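Local coordinates for protein DNA polymerase sliding clamp (Archaeoglobus fulgidus, PDB 1RWZ) that forms a ring-shaped homotrimer through which DNA passes and probably acts as a moving platform tethering the polymerase and other proteins to DNA during replication, at residues V19-E24 with V234-A239; D40-A45 with V195-E200; F75-S80 with V99-V104; A129-D134 with F154-E159; E159-E164 with L211-G216. All blocks are in the same frame, centred on the assembly; numbering follows the deposited sequence.

Contact 1 of 5, residues V19-E24 with V234-A239; sequences VALVSE and VEYILA
Beside the central strand 232-238 of the long antiparallel sheet, the loop that follows helix 8-19 sets Ala20 and Leu21 against Tyr236. The backbones stay well apart, with 9.9 Å between the CA atoms of Leu21 and Tyr236, and the phenol bridges most of the gap. Its ring meets Leu21 at an edge: CD1 of Leu21, close to the ring plane, lies 4.2 Å from Tyr236 CE2. Tyr236 CG stands beside the backbone N (chi1 -79°), and this turn carries the ring off the sheet toward the loop. At its far end Ala20 CB comes within 4.0 Å of Tyr236 OH, which is itself hydrogen-bonded to Ala17 O in the last turn of helix 8-19. In the PCNA fold this sheet runs through both halves of the subunit, with strand 232-238 paired to strand 45-52 of the N-terminal half on one side and to strand 221-227 on the other. Leu21 packs on Val47 as well, and Tyr236 touches that same valine, so the leucine and the ring share one apolar support. Phe201, from helix 195-201, stacks with the Tyr236 ring.

Contact 2 of 5, residues D40-A45 with V195-E200; sequences DPANVA and VDYLKE
A type I beta turn runs from Asp40 to Asn43 in the loop before strand 45-52, closed by Asn43 N to Asp40 O, and it faces helix 195-201, where the closest CA pair is Ala45 and Tyr197 at 7.8 Å. Tyr197 reaches across to Asp40, and its OH donates to Asp40 OD1 at 2.6 Å, meeting that oxygen almost end-on. OD1 lies in the plane of the phenol at its edge, whereas the carboxylate as a whole is turned 82° from the ring. The other oxygen faces back into its own loop: Asp40 OD2 accepts from Val44 N through the syn lone pair at 2.8 Å, and from Ala45 N from above the carboxylate plane at 3.1 Å along a nearly straight N-H line (173°). Bonds through both oxygens thus fix the rotation of the carboxylate that receives the phenol. Val44 CG1, anti to its own N (chi1 177°), lies over one ring face, 4.0 Å from the centroid and displaced toward the rim, as a CH-pi contact. On that same side of the ring plane Ala45 CB approaches Tyr197 CD2 obliquely at 3.6 Å. By analogy with other PCNA rings, this region between the two halves of the subunit probably lies close to where partner peptides dock. Strand 232-238 lies alongside, with Leu238 packing on both Val44 and Tyr197, while Leu198 of the helix packs on Val152 of strand 151-157 and Ile142 of helix 135-146.

Contact 3 of 5, residues F75-S80 with V99-V104; sequences FDISKS and VKFGSV
Phe101, the last residue of strand 96-101, reaches from the sheet to Ile77 of helix 71-78 and to Ser80 a few residues on. From CB the chain turns so that CG sits between the backbone N and the carbonyl carbon (chi1 59°), and the ring extends toward the helix. Val104 CB lies 4.1 Å above one face of the Phe101 ring, offset toward the rim. Beyond CG the ring's two sides differ: Phe101 CE1 comes 3.7 Å from Ser80 O, while Phe101 CE2 makes a looser apolar contact with Ile77 CG2. At the tip, Phe101 CZ lies 3.7 Å from Ser80 OG, which approaches obliquely. That hydroxyl is held by a hydrogen bond to Ile77 O (2.6 Å from Ser80 OG), lying in the carbonyl plane, and the same oxygen accepts from Ser80 N; the paired bonds fix the serine where the ring meets it. Phe101 also starts a type II' beta turn, closed by Phe101 N to Val104 O and Val104 N to Phe101 O, making the tight hairpin between strands 96-101 and 104-109; Gly102 takes the positive phi (58°). The hairpin borders a subunit interface of the trimeric ring: Val104 pairs antiparallel with a strand of the second subunit, continuing the sheet, and Ile77 packs on Ile148 of that subunit. Val87 of strand 86-91 backs Phe101 within the chain.

Contact 4 of 5, residues A129-D134 with F154-E159; sequences AKIVMD and FRSDKE
Ser156 of strand 151-157 faces Ala129 and Ile131 of strand 129-134 across the interior of the C-terminal half. Two residues before it, Phe154 points into the same interior, where its ring meets Phe193 edge-to-face and touches Leu215. Arg155 next turns away from strand 129-134, and its NE forms a long ion pair with Asp157. Then comes Ser156, with OG anti to the backbone N (chi1 -178°). In that position OG lies 3.7 Å from Ala129 CB, while the Ser156 and Ala129 CB atoms are 3.9 Å apart; Ile131 CD1 is a more distant neighbour, 4.3 Å from Ser156 OG. The hydroxyl is buried, and its polar need is met by a hydrogen bond to Gly187 O. The two strands belong to different antiparallel sheets, the four-stranded sheet of this half and the long sheet running through the subunit, so Ala129, Ile131 and Ser156 meet where the two sheets face each other, each strand next to the outermost one of its sheet. Alternation puts Asp157 on the outer face again. Asp157 OD1 there accepts from Glu159 N at 2.6 Å, on the anti side and 33° out of the carboxylate plane, an Asx turn that leads the chain round toward strand 160-166. At the end of this turn, Glu159 O is hydrogen-bonded to His175 NE2 of strand 170-176, the neighbour of strand 160-166.

Contact 5 of 5, residues E159-E164 with L211-G216; sequences EGFRIE and LTIHLG
This is apolar packing of one sheet on another in the C-terminal half: Phe161 of strand 160-166, in the four-stranded sheet, points at Ile213 and Leu215 of strand 210-215 in the long sheet. The strands are far apart for direct contact, with 10.2 Å between the CA atoms of Phe161 and Ile213, and the side chains bridge the space. With chi1 at 177° the Phe161 ring is swung away from the backbone N and points inward. Ile213 CD1 comes obliquely upon its far end, 3.7 Å from Phe161 CZ and much the same from CE2. Leu215 takes a different corner, its CD2 branch at the ring edge and near the plane, 4.2 Å from Phe161 CE1. Both aliphatic chains run across the phenylalanine at about a right angle. Between the sheets of this PCNA half, Ile131 of strand 129-134 packs on both Phe161 and Ile213. Phe138 of helix 135-146, one of the helices that line the DNA channel in PCNA rings, closes on Ile213, while Leu215 continues to Phe193 of strand 189-194. On the outer face of strand 160-166 the Arg162 guanidinium meets Glu159 OE1 at its edge in a long ion pair, 3.8 Å from NH2.

From the N terminus, residues 19-24 open the widest loop, closed only at 234-239 by contact 1, and every other contact nests within it. Contact 2 opens at 40-45 and closes at 195-200, enclosing contacts 3 and 4. Contact 3 closes a small loop of 18 residues, folding the end of helix 71-78 onto the five-stranded sheet of the N-terminal half. Contacts 4 and 5 follow in series, share Glu159 and join the same two sheets. Contact 5 crosses contact 2, opening at 159-164 before contact 2 closes and closing at 211-216 after it. Contacts 1 and 2 adjoin and tie the two halves together; contact 3 lies across the chain's centre from contacts 4 and 5.

Contact 1 of 5, residues V19-E24 with V234-A239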
# COMPACT_ATOMS: atom_id res chain seq x y z
N VAL A 19 22.39 -1.25 -6.80
CA VAL A 19 21.95 -2.64 -6.71
C VAL A 19 20.98 -3.01 -7.83
O VAL A 19 20.74 -4.19 -8.10
CB VAL A 19 21.30 -2.93 -5.32
CG1 VAL A 19 19.90 -2.36 -5.25
CG2 VAL A 19 21.29 -4.44 -5.05
N ALA A 20 20.42 -2.00 -8.49
CA ALA A 20 19.51 -2.25 -9.59
C ALA A 20 20.25 -3.01 -10.70
O ALA A 20 19.64 -3.78 -11.44
CB ALA A 20 18.97 -0.93 -10.14
N LEU A 21 21.56 -2.80 -10.78
CA LEU A 21 22.37 -3.45 -11.81
C LEU A 21 23.32 -4.54 -11.31
O LEU A 21 23.50 -5.55 -11.98
CB LEU A 21 23.19 -2.42 -12.59
CG LEU A 21 22.43 -1.35 -13.38
CD1 LEU A 21 23.44 -0.56 -14.22
CD2 LEU A 21 21.38 -1.98 -14.27
N VAL A 22 23.93 -4.33 -10.14
CA VAL A 22 24.88 -5.31 -9.60
C VAL A 22 24.68 -5.61 -8.12
O VAL A 22 24.10 -4.82 -7.38
CB VAL A 22 26.34 -4.83 -9.81
CG1 VAL A 22 26.64 -4.70 -11.30
CG2 VAL A 22 26.56 -3.50 -9.11
N SER A 23 25.19 -6.76 -7.68
CA SER A 23 25.06 -7.17 -6.29
C SER A 23 26.31 -6.86 -5.47
O SER A 23 26.29 -6.94 -4.24
CB SER A 23 24.74 -8.67 -6.21
OG SER A 23 25.79 -9.44 -6.76
N GLU A 24 27.39 -6.50 -6.15
CA GLU A 24 28.65 -6.15 -5.51
C GLU A 24 29.20 -4.96 -6.27
O GLU A 24 28.96 -4.83 -7.47
CB GLU A 24 29.67 -7.28 -5.60
CG GLU A 24 29.18 -8.65 -5.21
CD GLU A 24 30.29 -9.67 -5.31
OE1 GLU A 24 30.95 -9.72 -6.37
OE2 GLU A 24 30.50 -10.43 -4.33
N VAL A 234 23.42 10.48 -10.42
CA VAL A 234 23.32 9.07 -10.77
C VAL A 234 23.07 9.02 -12.27
O VAL A 234 22.00 9.38 -12.74
CB VAL A 234 22.16 8.38 -10.02
CG1 VAL A 234 22.01 6.94 -10.50
CG2 VAL A 234 22.44 8.42 -8.52
N GLU A 235 24.08 8.58 -13.00
CA GLU A 235 23.98 8.48 -14.44
C GLU A 235 23.85 7.03 -14.86
O GLU A 235 24.62 6.17 -14.42
CB GLU A 235 25.21 9.08 -15.12
CG GLU A 235 25.24 8.83 -16.64
CD GLU A 235 26.42 9.47 -17.34
OE1 GLU A 235 26.63 9.17 -18.53
OE2 GLU A 235 27.14 10.28 -16.71
N TYR A 236 22.85 6.76 -15.70
CA TYR A 236 22.63 5.43 -16.24
C TYR A 236 22.90 5.56 -17.74
O TYR A 236 22.51 6.54 -18.37
CB TYR A 236 21.19 4.97 -16.04
CG TYR A 236 20.87 4.44 -14.65
CD1 TYR A 236 19.93 5.09 -13.84
CD2 TYR A 236 21.46 3.27 -14.17
CE1 TYR A 236 19.59 4.57 -12.59
CE2 TYR A 236 21.13 2.75 -12.93
CZ TYR A 236 20.19 3.40 -12.14
OH TYR A 236 19.83 2.86 -10.93
N ILE A 237 23.59 4.57 -18.29
CA ILE A 237 23.88 4.56 -19.72
C ILE A 237 23.27 3.26 -20.23
O ILE A 237 23.49 2.20 -19.64
CB ILE A 237 25.40 4.57 -19.99
CG1 ILE A 237 26.01 5.84 -19.39
CG2 ILE A 237 25.66 4.52 -21.50
CD1 ILE A 237 27.52 5.92 -19.49
N LEU A 238 22.49 3.36 -21.29
CA LEU A 238 21.80 2.20 -21.84
C LEU A 238 22.13 1.97 -23.31
O LEU A 238 22.00 2.88 -24.13
CB LEU A 238 20.28 2.39 -21.69
CG LEU A 238 19.35 1.32 -22.25
CD1 LEU A 238 19.66 -0.03 -21.60
CD2 LEU A 238 17.90 1.71 -21.99
N ALA A 239 22.56 0.75 -23.63
CA ALA A 239 22.90 0.38 -25.00
C ALA A 239 21.65 0.48 -25.89
O ALA A 239 20.53 0.21 -25.44
CB ALA A 239 23.46 -1.05 -25.04

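Contact 2 of 5, residues D40-A45 with V195-E200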
# COMPACT_ATOMS: atom_id res chain seq x y z
N ASP A 40 25.90 -3.95 -15.69
CA ASP A 40 25.11 -5.12 -15.33
C ASP A 40 25.64 -6.39 -15.99
O ASP A 40 26.50 -6.32 -16.88
CB ASP A 40 23.62 -4.92 -15.65
CG ASP A 40 23.30 -5.05 -17.13
OD1 ASP A 40 22.15 -5.43 -17.43
OD2 ASP A 40 24.17 -4.76 -17.98
N PRO A 41 25.17 -7.56 -15.53
CA PRO A 41 25.60 -8.86 -16.08
C PRO A 41 25.47 -8.98 -17.59
O PRO A 41 26.36 -9.52 -18.25
CB PRO A 41 24.71 -9.85 -15.34
CG PRO A 41 24.52 -9.20 -14.00
CD PRO A 41 24.25 -7.76 -14.40
N ALA A 42 24.38 -8.47 -18.14
CA ALA A 42 24.14 -8.54 -19.58
C ALA A 42 24.93 -7.50 -20.38
O ALA A 42 24.91 -7.53 -21.62
CB ALA A 42 22.66 -8.39 -19.86
N ASN A 43 25.63 -6.60 -19.69
CA ASN A 43 26.41 -5.56 -20.35
C ASN A 43 25.53 -4.69 -21.26
O ASN A 43 25.94 -4.28 -22.35
CB ASN A 43 27.54 -6.18 -21.17
CG ASN A 43 28.72 -6.57 -20.31
OD1 ASN A 43 29.62 -5.76 -20.07
ND2 ASN A 43 28.72 -7.81 -19.84
N VAL A 44 24.32 -4.42 -20.79
CA VAL A 44 23.37 -3.61 -21.53
C VAL A 44 23.26 -2.23 -20.90
O VAL A 44 22.93 -1.25 -21.57
CB VAL A 44 21.98 -4.28 -21.54
CG1 VAL A 44 20.97 -3.40 -22.24
CG2 VAL A 44 22.07 -5.64 -22.24
N ALA A 45 23.54 -2.15 -19.60
CA ALA A 45 23.45 -0.88 -18.89
C ALA A 45 24.60 -0.67 -17.90
O ALA A 45 25.16 -1.64 -17.37
CB ALA A 45 22.12 -0.80 -18.15
N VAL A 195 12.36 -0.61 -22.89
CA VAL A 195 11.55 0.02 -21.85
C VAL A 195 11.83 -0.59 -20.48
O VAL A 195 11.81 0.12 -19.47
CB VAL A 195 10.03 -0.12 -22.16
CG1 VAL A 195 9.20 0.35 -20.97
CG2 VAL A 195 9.67 0.69 -23.39
N ASP A 196 12.10 -1.89 -20.44
CA ASP A 196 12.38 -2.58 -19.18
C ASP A 196 13.48 -1.89 -18.38
O ASP A 196 13.33 -1.64 -17.17
CB ASP A 196 12.78 -4.04 -19.42
CG ASP A 196 11.64 -4.88 -19.96
OD1 ASP A 196 10.52 -4.81 -19.40
OD2 ASP A 196 11.86 -5.62 -20.94
N TYR A 197 14.60 -1.59 -19.04
CA TYR A 197 15.70 -0.93 -18.36
C TYR A 197 15.36 0.51 -17.97
O TYR A 197 15.68 0.94 -16.86
CB TYR A 197 16.96 -0.92 -19.23
CG TYR A 197 17.77 -2.20 -19.13
CD1 TYR A 197 17.47 -3.30 -19.93
CD2 TYR A 197 18.83 -2.30 -18.24
CE1 TYR A 197 18.22 -4.47 -19.85
CE2 TYR A 197 19.58 -3.46 -18.14
CZ TYR A 197 19.27 -4.55 -18.95
OH TYR A 197 20.03 -5.70 -18.86
N LEU A 198 14.72 1.24 -18.87
CA LEU A 198 14.35 2.63 -18.61
C LEU A 198 13.43 2.72 -17.40
O LEU A 198 13.56 3.62 -16.57
CB LEU A 198 13.68 3.24 -19.83
CG LEU A 198 14.58 3.42 -21.06
CD1 LEU A 198 13.76 3.84 -22.27
CD2 LEU A 198 15.65 4.46 -20.75
N LYS A 199 12.50 1.78 -17.31
CA LYS A 199 11.56 1.76 -16.20
C LYS A 199 12.30 1.52 -14.89
O LYS A 199 12.02 2.17 -13.87
CB LYS A 199 10.50 0.67 -16.42
CG LYS A 199 9.34 0.70 -15.44
CD LYS A 199 8.31 -0.34 -15.83
CE LYS A 199 7.12 -0.34 -14.89
NZ LYS A 199 6.16 -1.43 -15.24
N GLU A 200 13.27 0.60 -14.91
CA GLU A 200 14.06 0.29 -13.72
C GLU A 200 14.87 1.51 -13.27
O GLU A 200 14.95 1.81 -12.08
CB GLU A 200 15.00 -0.89 -14.00
CG GLU A 200 15.71 -1.47 -12.78
CD GLU A 200 14.75 -2.01 -11.74
OE1 GLU A 200 13.70 -2.58 -12.12
OE2 GLU A 200 15.05 -1.89 -10.53

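Contact 3 of 5, residues F75-S80 with V99-V104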
# COMPACT_ATOMS: atom_id res chain seq x y z
N PHE A 75 21.71 -2.80 0.80
CA PHE A 75 20.36 -2.46 0.38
C PHE A 75 19.35 -3.02 1.38
O PHE A 75 18.40 -2.34 1.76
CB PHE A 75 20.07 -3.02 -1.01
CG PHE A 75 18.70 -2.67 -1.53
CD1 PHE A 75 18.29 -1.34 -1.57
CD2 PHE A 75 17.83 -3.66 -1.97
CE1 PHE A 75 17.02 -1.00 -2.06
CE2 PHE A 75 16.57 -3.33 -2.46
CZ PHE A 75 16.17 -2.00 -2.50
N ASP A 76 19.56 -4.26 1.79
CA ASP A 76 18.66 -4.89 2.74
C ASP A 76 18.66 -4.10 4.05
O ASP A 76 17.60 -3.77 4.58
CB ASP A 76 19.09 -6.34 2.99
CG ASP A 76 18.05 -7.13 3.75
OD1 ASP A 76 16.84 -6.92 3.51
OD2 ASP A 76 18.43 -7.97 4.59
N ILE A 77 19.85 -3.77 4.54
CA ILE A 77 19.98 -3.01 5.78
C ILE A 77 19.42 -1.59 5.65
O ILE A 77 18.85 -1.06 6.60
CB ILE A 77 21.47 -2.90 6.22
CG1 ILE A 77 22.03 -4.29 6.52
CG2 ILE A 77 21.60 -2.00 7.44
CD1 ILE A 77 21.33 -5.01 7.67
N SER A 78 19.57 -1.00 4.47
CA SER A 78 19.07 0.36 4.24
C SER A 78 17.55 0.44 4.38
O SER A 78 17.00 1.52 4.59
CB SER A 78 19.48 0.85 2.85
OG SER A 78 18.76 0.18 1.83
N LYS A 79 16.88 -0.70 4.25
CA LYS A 79 15.43 -0.72 4.37
C LYS A 79 14.98 -0.46 5.81
O LYS A 79 13.84 -0.10 6.06
CB LYS A 79 14.87 -2.06 3.88
CG LYS A 79 15.05 -2.28 2.39
CD LYS A 79 14.58 -3.66 1.98
CE LYS A 79 14.75 -3.86 0.48
NZ LYS A 79 14.29 -5.21 0.04
N SER A 80 15.90 -0.66 6.76
CA SER A 80 15.58 -0.43 8.16
C SER A 80 15.99 0.99 8.55
O SER A 80 15.78 1.43 9.69
CB SER A 80 16.30 -1.46 9.05
OG SER A 80 17.71 -1.32 8.97
N VAL A 99 28.00 0.90 9.91
CA VAL A 99 26.90 1.75 9.47
C VAL A 99 26.11 2.09 10.72
O VAL A 99 25.50 1.22 11.34
CB VAL A 99 25.98 1.00 8.48
CG1 VAL A 99 24.86 1.92 8.00
CG2 VAL A 99 26.80 0.50 7.30
N LYS A 100 26.13 3.37 11.10
CA LYS A 100 25.42 3.79 12.31
C LYS A 100 24.30 4.77 12.03
O LYS A 100 24.46 5.73 11.28
CB LYS A 100 26.41 4.42 13.29
CG LYS A 100 27.58 3.53 13.65
CD LYS A 100 28.26 4.01 14.92
CE LYS A 100 28.79 5.42 14.78
NZ LYS A 100 29.33 5.93 16.07
N PHE A 101 23.15 4.51 12.66
CA PHE A 101 21.98 5.37 12.51
C PHE A 101 21.08 5.11 13.71
O PHE A 101 20.96 3.97 14.18
CB PHE A 101 21.26 5.07 11.19
CG PHE A 101 20.80 3.64 11.05
CD1 PHE A 101 19.52 3.27 11.44
CD2 PHE A 101 21.65 2.67 10.53
CE1 PHE A 101 19.09 1.95 11.31
CE2 PHE A 101 21.24 1.35 10.40
CZ PHE A 101 19.95 0.99 10.79
N GLY A 102 20.45 6.16 14.23
CA GLY A 102 19.61 5.98 15.39
C GLY A 102 20.46 5.39 16.50
O GLY A 102 21.57 5.86 16.74
N SER A 103 19.96 4.36 17.18
CA SER A 103 20.71 3.72 18.25
C SER A 103 21.29 2.40 17.78
O SER A 103 21.64 1.54 18.58
CB SER A 103 19.79 3.46 19.45
OG SER A 103 19.30 4.67 20.00
N VAL A 104 21.42 2.26 16.46
CA VAL A 104 21.93 1.03 15.87
C VAL A 104 23.28 1.15 15.18
O VAL A 104 23.59 2.17 14.56
CB VAL A 104 20.91 0.50 14.83
CG1 VAL A 104 21.50 -0.65 14.04
CG2 VAL A 104 19.64 0.06 15.55

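Contact 4 of 5, residues A129-D134 with F154-E159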
# COMPACT_ATOMS: atom_id res chain seq x y z
N ALA A 129 22.51 15.73 -29.06
CA ALA A 129 21.30 16.24 -28.41
C ALA A 129 21.39 16.25 -26.89
O ALA A 129 21.82 15.27 -26.27
CB ALA A 129 20.09 15.42 -28.85
N LYS A 130 20.97 17.36 -26.29
CA LYS A 130 20.98 17.50 -24.84
C LYS A 130 19.61 18.00 -24.43
O LYS A 130 19.17 19.06 -24.88
CB LYS A 130 22.05 18.51 -24.39
CG LYS A 130 22.14 18.65 -22.88
CD LYS A 130 23.16 19.70 -22.48
CE LYS A 130 23.16 19.90 -20.97
NZ LYS A 130 24.12 20.97 -20.57
N ILE A 131 18.93 17.23 -23.58
CA ILE A 131 17.59 17.55 -23.13
C ILE A 131 17.53 17.55 -21.61
O ILE A 131 17.91 16.57 -20.98
CB ILE A 131 16.57 16.50 -23.66
CG1 ILE A 131 16.69 16.36 -25.18
CG2 ILE A 131 15.16 16.91 -23.29
CD1 ILE A 131 17.43 15.10 -25.62
N VAL A 132 17.07 18.65 -21.02
CA VAL A 132 16.95 18.74 -19.57
C VAL A 132 15.48 18.88 -19.21
O VAL A 132 14.78 19.76 -19.73
CB VAL A 132 17.75 19.94 -19.01
CG1 VAL A 132 17.65 19.96 -17.48
CG2 VAL A 132 19.21 19.83 -19.43
N MET A 133 15.00 18.00 -18.34
CA MET A 133 13.60 18.00 -17.94
C MET A 133 13.43 17.47 -16.53
O MET A 133 14.41 17.12 -15.86
CB MET A 133 12.79 17.11 -18.90
CG MET A 133 13.23 15.65 -18.91
SD MET A 133 12.38 14.64 -20.15
CE MET A 133 10.72 14.71 -19.52
N ASP A 134 12.18 17.41 -16.07
CA ASP A 134 11.89 16.89 -14.75
C ASP A 134 11.90 15.37 -14.84
O ASP A 134 11.28 14.80 -15.74
CB ASP A 134 10.51 17.35 -14.29
CG ASP A 134 10.16 16.85 -12.91
OD1 ASP A 134 10.60 17.47 -11.93
OD2 ASP A 134 9.46 15.82 -12.82
N PHE A 154 13.57 7.36 -28.88
CA PHE A 154 13.84 8.68 -28.33
C PHE A 154 14.21 9.48 -29.57
O PHE A 154 15.07 9.07 -30.35
CB PHE A 154 15.04 8.68 -27.38
CG PHE A 154 14.73 8.20 -25.99
CD1 PHE A 154 15.64 8.41 -24.96
CD2 PHE A 154 13.55 7.53 -25.71
CE1 PHE A 154 15.38 7.95 -23.67
CE2 PHE A 154 13.28 7.07 -24.42
CZ PHE A 154 14.20 7.28 -23.40
N ARG A 155 13.56 10.62 -29.76
CA ARG A 155 13.81 11.43 -30.93
C ARG A 155 13.94 12.90 -30.56
O ARG A 155 13.15 13.43 -29.78
CB ARG A 155 12.66 11.23 -31.92
CG ARG A 155 12.67 12.10 -33.15
CD ARG A 155 11.42 11.82 -33.97
NE ARG A 155 11.20 12.81 -35.02
CZ ARG A 155 10.12 12.84 -35.80
NH1 ARG A 155 9.16 11.95 -35.63
NH2 ARG A 155 10.00 13.78 -36.73
N SER A 156 14.96 13.55 -31.11
CA SER A 156 15.20 14.96 -30.86
C SER A 156 15.51 15.69 -32.16
O SER A 156 16.12 15.14 -33.07
CB SER A 156 16.39 15.13 -29.89
OG SER A 156 16.63 16.49 -29.59
N ASP A 157 15.04 16.93 -32.25
CA ASP A 157 15.31 17.79 -33.39
C ASP A 157 14.95 19.20 -32.97
O ASP A 157 14.65 19.44 -31.80
CB ASP A 157 14.51 17.37 -34.64
CG ASP A 157 13.01 17.40 -34.43
OD1 ASP A 157 12.52 18.25 -33.65
OD2 ASP A 157 12.32 16.59 -35.07
N LYS A 158 14.97 20.14 -33.90
CA LYS A 158 14.65 21.52 -33.54
C LYS A 158 13.23 21.69 -32.98
O LYS A 158 12.98 22.63 -32.23
CB LYS A 158 14.87 22.43 -34.75
CG LYS A 158 16.32 22.44 -35.21
CD LYS A 158 16.56 23.40 -36.37
CE LYS A 158 18.03 23.42 -36.76
NZ LYS A 158 18.33 24.39 -37.86
N GLU A 159 12.32 20.78 -33.31
CA GLU A 159 10.94 20.88 -32.83
C GLU A 159 10.71 20.31 -31.42
O GLU A 159 9.58 20.31 -30.93
CB GLU A 159 9.98 20.19 -33.80
CG GLU A 159 9.76 20.93 -35.11
CD GLU A 159 8.71 20.27 -35.97
OE1 GLU A 159 7.57 20.08 -35.49
OE2 GLU A 159 9.02 19.93 -37.14

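Contact 5 of 5, residues E159-E164 with L211-G216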
# COMPACT_ATOMS: atom_id res chain seq x y z
N GLU A 159 12.32 20.78 -33.31
CA GLU A 159 10.94 20.88 -32.83
C GLU A 159 10.71 20.31 -31.42
O GLU A 159 9.58 20.31 -30.93
CB GLU A 159 9.98 20.19 -33.80
CG GLU A 159 9.76 20.93 -35.11
CD GLU A 159 8.71 20.27 -35.97
OE1 GLU A 159 7.57 20.08 -35.49
OE2 GLU A 159 9.02 19.93 -37.14
N GLY A 160 11.76 19.81 -30.78
CA GLY A 160 11.59 19.27 -29.45
C GLY A 160 12.05 17.84 -29.22
O GLY A 160 12.79 17.28 -30.03
N PHE A 161 11.58 17.26 -28.12
CA PHE A 161 11.94 15.90 -27.73
C PHE A 161 10.72 15.00 -27.67
O PHE A 161 9.70 15.35 -27.07
CB PHE A 161 12.62 15.94 -26.36
CG PHE A 161 12.98 14.60 -25.81
CD1 PHE A 161 13.84 13.74 -26.52
CD2 PHE A 161 12.48 14.18 -24.59
CE1 PHE A 161 14.18 12.50 -26.00
CE2 PHE A 161 12.82 12.94 -24.06
CZ PHE A 161 13.68 12.10 -24.76
N ARG A 162 10.82 13.83 -28.29
CA ARG A 162 9.72 12.88 -28.30
C ARG A 162 10.15 11.49 -27.86
O ARG A 162 11.29 11.09 -28.08
CB ARG A 162 9.10 12.77 -29.70
CG ARG A 162 8.64 14.07 -30.31
CD ARG A 162 7.76 13.80 -31.53
NE ARG A 162 7.44 15.03 -32.26
CZ ARG A 162 8.26 15.61 -33.14
NH1 ARG A 162 9.44 15.07 -33.41
NH2 ARG A 162 7.89 16.72 -33.75
N ILE A 163 9.22 10.78 -27.23
CA ILE A 163 9.43 9.40 -26.80
C ILE A 163 8.22 8.70 -27.42
O ILE A 163 7.08 9.03 -27.11
CB ILE A 163 9.38 9.24 -25.27
CG1 ILE A 163 10.59 9.93 -24.63
CG2 ILE A 163 9.39 7.75 -24.90
CD1 ILE A 163 10.60 9.88 -23.11
N GLU A 164 8.48 7.75 -28.32
CA GLU A 164 7.39 7.06 -29.01
C GLU A 164 7.41 5.55 -28.83
O GLU A 164 8.47 4.93 -28.81
CB GLU A 164 7.45 7.39 -30.50
CG GLU A 164 7.81 8.83 -30.80
CD GLU A 164 7.91 9.12 -32.29
OE1 GLU A 164 8.46 8.28 -33.03
OE2 GLU A 164 7.45 10.20 -32.72
N LEU A 211 16.72 15.71 -14.70
CA LEU A 211 17.21 14.68 -15.61
C LEU A 211 17.78 15.35 -16.84
O LEU A 211 17.12 16.19 -17.45
CB LEU A 211 16.09 13.73 -16.04
CG LEU A 211 16.45 12.80 -17.22
CD1 LEU A 211 17.62 11.88 -16.84
CD2 LEU A 211 15.24 12.00 -17.61
N THR A 212 19.02 15.00 -17.18
CA THR A 212 19.66 15.54 -18.37
C THR A 212 19.89 14.34 -19.27
O THR A 212 20.56 13.38 -18.87
CB THR A 212 21.01 16.19 -18.05
OG1 THR A 212 20.81 17.30 -17.17
CG2 THR A 212 21.70 16.67 -19.34
N ILE A 213 19.33 14.39 -20.46
CA ILE A 213 19.48 13.30 -21.42
C ILE A 213 20.47 13.70 -22.50
O ILE A 213 20.34 14.78 -23.08
CB ILE A 213 18.14 12.99 -22.11
CG1 ILE A 213 17.06 12.67 -21.07
CG2 ILE A 213 18.32 11.82 -23.09
CD1 ILE A 213 15.66 12.55 -21.65
N HIS A 214 21.45 12.84 -22.75
CA HIS A 214 22.43 13.07 -23.82
C HIS A 214 22.07 11.99 -24.83
O HIS A 214 22.16 10.80 -24.54
CB HIS A 214 23.85 12.89 -23.28
CG HIS A 214 24.23 13.87 -22.22
ND1 HIS A 214 24.62 15.16 -22.51
CD2 HIS A 214 24.24 13.77 -20.87
CE1 HIS A 214 24.85 15.81 -21.38
NE2 HIS A 214 24.63 14.99 -20.38
N LEU A 215 21.67 12.41 -26.03
CA LEU A 215 21.21 11.48 -27.05
C LEU A 215 21.88 11.60 -28.42
O LEU A 215 22.14 12.69 -28.91
CB LEU A 215 19.70 11.67 -27.22
CG LEU A 215 18.89 10.81 -28.19
CD1 LEU A 215 18.79 9.39 -27.66
CD2 LEU A 215 17.49 11.41 -28.33
N GLY A 216 22.12 10.44 -29.03
CA GLY A 216 22.72 10.38 -30.35
C GLY A 216 21.88 9.45 -31.22
O GLY A 216 20.75 9.11 -30.85